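PDB 5EYF: glutamate ABC superfamily ATP binding cassette transporter, binding protein from Enterococcus faecium DO, which binds glutamate outside the cell and probably delivers it to an ABC transporter for uptake. Local coordinates for residues S99-K113 / E187-G201. Residues are numbered along the deposited sequence; the frame is centred on the assembly and turned at random.
Sequences SDVYFDAGQALLVKK and EYELVGGTFTNEPYG. With MG (magnesium ion), chain D.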
loop_
_atom_site.group_PDB
_atom_site.type_symbol
_atom_site.label_atom_id
_atom_site.label_comp_id
_atom_site.label_asym_id
_atom_site.label_seq_id
_atom_site.Cartn_x
_atom_site.Cartn_y
_atom_site.Cartn_z
ATOM N N SER B 99 9.522 10.212 -5.591
ATOM C CA SER B 99 10.159 8.941 -5.926
ATOM C C SER B 99 9.137 7.797 -5.921
ATOM O O SER B 99 7.971 7.932 -5.500
ATOM C CB SER B 99 11.243 8.582 -4.915
ATOM O OG SER B 99 10.663 8.206 -3.655
ATOM N N ASP B 100 9.631 6.639 -6.337
ATOM C CA ASP B 100 8.940 5.382 -6.061
ATOM C C ASP B 100 8.645 5.235 -4.565
ATOM O O ASP B 100 9.377 5.748 -3.696
ATOM C CB ASP B 100 9.805 4.202 -6.530
ATOM C CG ASP B 100 9.988 4.172 -8.032
ATOM O OD1 ASP B 100 9.120 4.667 -8.768
ATOM O OD2 ASP B 100 10.984 3.587 -8.483
ATOM N N VAL B 101 7.576 4.497 -4.276
ATOM C CA VAL B 101 7.160 4.230 -2.898
ATOM C C VAL B 101 8.245 3.443 -2.178
ATOM O O VAL B 101 8.790 2.473 -2.711
ATOM C CB VAL B 101 5.831 3.465 -2.900
ATOM C CG1 VAL B 101 5.424 2.948 -1.483
ATOM C CG2 VAL B 101 4.710 4.354 -3.458
ATOM N N TYR B 102 8.580 3.859 -0.954
ATOM C CA TYR B 102 9.571 3.102 -0.187
ATOM C C TYR B 102 9.041 2.549 1.149
ATOM O O TYR B 102 9.787 1.842 1.851
ATOM C CB TYR B 102 10.857 3.962 0.047
ATOM C CG TYR B 102 10.637 5.082 1.034
ATOM C CD1 TYR B 102 10.983 4.913 2.379
ATOM C CD2 TYR B 102 10.028 6.293 0.648
ATOM C CE1 TYR B 102 10.738 5.901 3.308
ATOM C CE2 TYR B 102 9.786 7.302 1.589
ATOM C CZ TYR B 102 10.111 7.080 2.907
ATOM O OH TYR B 102 9.814 8.044 3.858
ATOM N N PHE B 103 7.788 2.841 1.528
ATOM C CA PHE B 103 7.179 2.288 2.732
ATOM C C PHE B 103 5.664 2.315 2.532
ATOM O O PHE B 103 5.133 3.290 2.007
ATOM C CB PHE B 103 7.562 3.098 3.996
ATOM C CG PHE B 103 7.155 2.432 5.296
ATOM C CD1 PHE B 103 8.015 1.561 5.950
ATOM C CD2 PHE B 103 5.885 2.650 5.846
ATOM C CE1 PHE B 103 7.638 0.918 7.127
ATOM C CE2 PHE B 103 5.513 2.031 7.044
ATOM C CZ PHE B 103 6.383 1.157 7.682
ATOM N N ASP B 104 4.981 1.279 3.012
ATOM C CA ASP B 104 3.545 1.115 2.820
ATOM C C ASP B 104 2.807 1.216 4.163
ATOM O O ASP B 104 2.599 0.215 4.840
ATOM C CB ASP B 104 3.335 -0.251 2.144
ATOM C CG ASP B 104 2.003 -0.390 1.476
ATOM O OD1 ASP B 104 1.239 0.587 1.493
ATOM O OD2 ASP B 104 1.748 -1.488 0.899
ATOM N N ALA B 105 2.429 2.434 4.553
ATOM C CA ALA B 105 1.735 2.653 5.821
ATOM C C ALA B 105 0.221 2.704 5.602
ATOM O O ALA B 105 -0.284 2.520 4.493
ATOM C CB ALA B 105 2.262 3.926 6.513
ATOM N N GLY B 106 -0.515 2.975 6.676
ATOM C CA GLY B 106 -1.951 3.199 6.571
ATOM C C GLY B 106 -2.440 3.847 7.835
ATOM O O GLY B 106 -1.905 3.588 8.907
ATOM N N GLN B 107 -3.455 4.695 7.716
ATOM C CA GLN B 107 -3.913 5.410 8.905
ATOM C C GLN B 107 -4.611 4.474 9.882
ATOM O O GLN B 107 -5.327 3.557 9.485
ATOM C CB GLN B 107 -4.832 6.560 8.513
ATOM C CG GLN B 107 -5.088 7.515 9.682
ATOM C CD GLN B 107 -5.704 8.813 9.225
ATOM O OE1 GLN B 107 -5.558 9.186 8.076
ATOM N NE2 GLN B 107 -6.428 9.485 10.112
ATOM N N ALA B 108 -4.423 4.728 11.175
ATOM C CA ALA B 108 -4.932 3.836 12.213
ATOM C C ALA B 108 -5.301 4.640 13.447
ATOM O O ALA B 108 -5.143 5.863 13.489
ATOM C CB ALA B 108 -3.918 2.743 12.597
ATOM N N LEU B 109 -5.807 3.927 14.451
ATOM C CA LEU B 109 -6.263 4.504 15.711
ATOM C C LEU B 109 -5.475 3.940 16.874
ATOM O O LEU B 109 -5.255 2.734 16.953
ATOM C CB LEU B 109 -7.720 4.185 15.996
ATOM C CG LEU B 109 -8.775 4.697 15.030
ATOM C CD1 LEU B 109 -10.178 4.335 15.527
ATOM C CD2 LEU B 109 -8.652 6.200 14.802
ATOM N N LEU B 110 -5.118 4.812 17.814
ATOM C CA LEU B 110 -4.521 4.419 19.081
ATOM C C LEU B 110 -5.479 4.812 20.202
ATOM O O LEU B 110 -5.956 5.950 20.233
ATOM C CB LEU B 110 -3.168 5.129 19.268
ATOM C CG LEU B 110 -2.331 4.803 20.510
ATOM C CD1 LEU B 110 -1.553 3.539 20.246
ATOM C CD2 LEU B 110 -1.381 5.953 20.893
ATOM N N VAL B 111 -5.781 3.864 21.095
ATOM C CA VAL B 111 -6.682 4.083 22.222
ATOM C C VAL B 111 -6.057 3.476 23.470
ATOM O O VAL B 111 -5.144 2.652 23.395
ATOM C CB VAL B 111 -8.091 3.464 21.967
ATOM C CG1 VAL B 111 -8.751 4.089 20.740
ATOM C CG2 VAL B 111 -7.993 1.961 21.786
ATOM N N LYS B 112 -6.556 3.894 24.635
ATOM C CA LYS B 112 -6.224 3.192 25.866
ATOM C C LYS B 112 -6.817 1.784 25.826
ATOM O O LYS B 112 -7.981 1.597 25.463
ATOM C CB LYS B 112 -6.773 3.960 27.069
ATOM C CG LYS B 112 -6.426 3.372 28.425
ATOM C CD LYS B 112 -7.069 4.201 29.530
ATOM C CE LYS B 112 -7.191 3.417 30.824
ATOM N NZ LYS B 112 -6.019 3.645 31.702
ATOM N N LYS B 113 -6.026 0.791 26.228
ATOM C CA LYS B 113 -6.561 -0.565 26.359
ATOM C C LYS B 113 -7.851 -0.586 27.167
ATOM O O LYS B 113 -7.961 0.051 28.220
ATOM C CB LYS B 113 -5.544 -1.492 27.011
ATOM C CG LYS B 113 -4.445 -1.869 26.087
ATOM C CD LYS B 113 -3.345 -2.600 26.802
ATOM C CE LYS B 113 -2.206 -2.851 25.829
ATOM N NZ LYS B 113 -1.298 -3.910 26.321
ATOM N N GLU B 187 0.098 1.071 28.093
ATOM C CA GLU B 187 -1.320 1.180 28.408
ATOM C C GLU B 187 -2.181 1.420 27.175
ATOM O O GLU B 187 -3.412 1.475 27.304
ATOM C CB GLU B 187 -1.562 2.315 29.407
ATOM C CG GLU B 187 -1.155 2.022 30.831
ATOM C CD GLU B 187 -1.553 3.148 31.763
ATOM O OE1 GLU B 187 -0.672 3.677 32.471
ATOM O OE2 GLU B 187 -2.753 3.511 31.770
ATOM N N TYR B 188 -1.563 1.591 26.005
ATOM C CA TYR B 188 -2.242 1.995 24.780
ATOM C C TYR B 188 -1.964 0.982 23.681
ATOM O O TYR B 188 -0.910 0.345 23.664
ATOM C CB TYR B 188 -1.788 3.387 24.349
ATOM C CG TYR B 188 -2.116 4.378 25.423
ATOM C CD1 TYR B 188 -3.317 5.065 25.400
ATOM C CD2 TYR B 188 -1.256 4.590 26.492
ATOM C CE1 TYR B 188 -3.649 5.941 26.385
ATOM C CE2 TYR B 188 -1.587 5.452 27.487
ATOM C CZ TYR B 188 -2.790 6.125 27.427
ATOM O OH TYR B 188 -3.123 6.996 28.419
ATOM N N GLU B 189 -2.921 0.835 22.762
ATOM C CA GLU B 189 -2.759 -0.131 21.681
ATOM C C GLU B 189 -3.405 0.404 20.413
ATOM O O GLU B 189 -4.339 1.224 20.452
ATOM C CB GLU B 189 -3.354 -1.507 22.046
ATOM C CG GLU B 189 -4.864 -1.533 22.251
ATOM C CD GLU B 189 -5.371 -2.894 22.733
ATOM O OE1 GLU B 189 -4.578 -3.854 22.717
ATOM O OE2 GLU B 189 -6.552 -3.007 23.138
ATOM N N LEU B 190 -2.914 -0.093 19.278
ATOM C CA LEU B 190 -3.599 0.126 18.005
ATOM C C LEU B 190 -4.832 -0.767 17.934
ATOM O O LEU B 190 -4.819 -1.907 18.414
ATOM C CB LEU B 190 -2.674 -0.163 16.802
ATOM C CG LEU B 190 -1.627 0.878 16.380
ATOM C CD1 LEU B 190 -0.516 0.953 17.431
ATOM C CD2 LEU B 190 -1.028 0.546 15.029
ATOM N N VAL B 191 -5.919 -0.231 17.385
ATOM C CA VAL B 191 -7.158 -0.992 17.250
ATOM C C VAL B 191 -7.721 -0.758 15.865
ATOM O O VAL B 191 -7.674 0.364 15.338
ATOM C CB VAL B 191 -8.226 -0.623 18.314
ATOM C CG1 VAL B 191 -7.737 -0.940 19.720
ATOM C CG2 VAL B 191 -8.645 0.846 18.222
ATOM N N GLY B 192 -8.281 -1.821 15.293
ATOM C CA GLY B 192 -9.034 -1.734 14.060
ATOM C C GLY B 192 -8.229 -1.758 12.783
ATOM O O GLY B 192 -8.780 -1.421 11.726
ATOM N N GLY B 193 -6.951 -2.133 12.824
ATOM C CA GLY B 193 -6.266 -2.206 11.526
ATOM C C GLY B 193 -6.033 -0.826 10.921
ATOM O O GLY B 193 -5.827 0.164 11.643
ATOM N N THR B 194 -6.077 -0.746 9.582
ATOM C CA THR B 194 -5.881 0.535 8.905
ATOM C C THR B 194 -7.105 0.865 8.072
ATOM O O THR B 194 -7.787 -0.031 7.569
ATOM C CB THR B 194 -4.610 0.557 7.996
ATOM O OG1 THR B 194 -4.685 -0.466 7.005
ATOM C CG2 THR B 194 -3.323 0.398 8.826
ATOM N N PHE B 195 -7.385 2.156 7.905
ATOM C CA PHE B 195 -8.534 2.547 7.097
ATOM C C PHE B 195 -8.148 3.468 5.945
ATOM O O PHE B 195 -9.032 3.968 5.235
ATOM C CB PHE B 195 -9.653 3.171 7.967
ATOM C CG PHE B 195 -9.219 4.336 8.829
ATOM C CD1 PHE B 195 -9.306 5.641 8.356
ATOM C CD2 PHE B 195 -8.729 4.119 10.111
ATOM C CE1 PHE B 195 -8.896 6.730 9.176
ATOM C CE2 PHE B 195 -8.332 5.182 10.928
ATOM C CZ PHE B 195 -8.404 6.479 10.462
ATOM N N THR B 196 -6.850 3.680 5.725
ATOM C CA THR B 196 -6.362 4.271 4.490
ATOM C C THR B 196 -5.123 3.515 4.043
ATOM O O THR B 196 -4.531 2.740 4.806
ATOM C CB THR B 196 -5.966 5.736 4.638
ATOM O OG1 THR B 196 -4.763 5.814 5.414
ATOM C CG2 THR B 196 -7.076 6.569 5.298
ATOM N N ASN B 197 -4.693 3.778 2.810
ATOM C CA ASN B 197 -3.335 3.431 2.403
ATOM C C ASN B 197 -2.493 4.695 2.407
ATOM O O ASN B 197 -2.935 5.731 1.914
ATOM C CB ASN B 197 -3.340 2.792 1.017
ATOM C CG ASN B 197 -4.068 1.487 1.021
ATOM O OD1 ASN B 197 -3.998 0.733 1.998
ATOM N ND2 ASN B 197 -4.794 1.219 -0.044
ATOM N N GLU B 198 -1.288 4.617 2.975
ATOM C CA GLU B 198 -0.384 5.770 3.067
ATOM C C GLU B 198 0.964 5.346 2.515
ATOM O O GLU B 198 1.886 5.049 3.279
ATOM C CB GLU B 198 -0.241 6.263 4.512
ATOM C CG GLU B 198 -1.559 6.650 5.207
ATOM C CD GLU B 198 -2.202 7.917 4.690
ATOM O OE1 GLU B 198 -1.515 8.849 4.259
ATOM O OE2 GLU B 198 -3.444 8.012 4.729
ATOM N N PRO B 199 1.106 5.288 1.191
ATOM C CA PRO B 199 2.421 4.947 0.605
ATOM C C PRO B 199 3.380 6.125 0.716
ATOM O O PRO B 199 3.076 7.227 0.246
ATOM C CB PRO B 199 2.092 4.638 -0.859
ATOM C CG PRO B 199 0.821 5.422 -1.110
ATOM C CD PRO B 199 0.053 5.448 0.168
ATOM N N TYR B 200 4.533 5.912 1.345
ATOM C CA TYR B 200 5.484 7.008 1.492
ATOM C C TYR B 200 6.369 7.134 0.259
ATOM O O TYR B 200 6.859 6.132 -0.281
ATOM C CB TYR B 200 6.404 6.775 2.684
ATOM C CG TYR B 200 5.770 6.735 4.046
ATOM C CD1 TYR B 200 4.446 7.131 4.253
ATOM C CD2 TYR B 200 6.528 6.350 5.146
ATOM C CE1 TYR B 200 3.900 7.101 5.526
ATOM C CE2 TYR B 200 5.999 6.323 6.412
ATOM C CZ TYR B 200 4.682 6.694 6.600
ATOM O OH TYR B 200 4.172 6.673 7.895
ATOM N N GLY B 201 6.602 8.381 -0.150
ATOM C CA GLY B 201 7.555 8.680 -1.198
ATOM C C GLY B 201 8.528 9.749 -0.742
ATOM O O GLY B 201 8.313 10.435 0.264
HETATM MG MG MG D . -2.765 -0.693 2.904
HETATM O O HOH W 1 8.718 10.489 3.046
HETATM O O HOH W 2 -1.140 0.522 2.659
HETATM O O HOH W 3 -7.456 1.762 13.028
HETATM O O HOH W 4 -3.189 0.263 4.712
HETATM O O HOH W 5 -4.238 -2.109 3.316
HETATM O O HOH W 6 -2.560 -1.601 1.017
#
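The hydroxyl of T196 is gripped twice: its OG1 accepts the backbone N-H of Q107 (OG1 to N, 2.9 Å) and donates to E198 OE2 (2.7 Å), on the lone pair turned away from the other carboxylate oxygen. Threonine suits this place because a hydroxyl can do both. The backbone places Q107 CB over one face of the F195 ring, toward its rim, a CH-pi contact (CB to centroid 4.3 Å). With CG anti to the backbone N (chi1 -167°), the extended chain passes F195 CZ (CG to CZ, 3.6 Å) to an amide bonded to T172, S137 and N140. G106, lacking a side chain, lets the chains close up; its CA lies 3.2 Å from T196 O. The Y200 and F103 rings, inclined by 25°, are displaced and hardly overlap; A105's small methyl fits against Y200 CZ (CB to CZ, 3.7 Å). Y200 OH bonds to D174, a glutamate-binding residue. N197 OD1 holds a magnesium ion at 2.1 Å, together with N197 of the second subunit. The chains pass between the lobes near 105-107 and 194-198, consistent with a periplasmic-binding-protein hinge; E198 and Y200 line the glutamate pocket. Strands 107-112 and 188-191 continue into one lobe's sheet, where helices 175-182 and 156-164 pack against L110; helix 136-144 covers Q107 and F195.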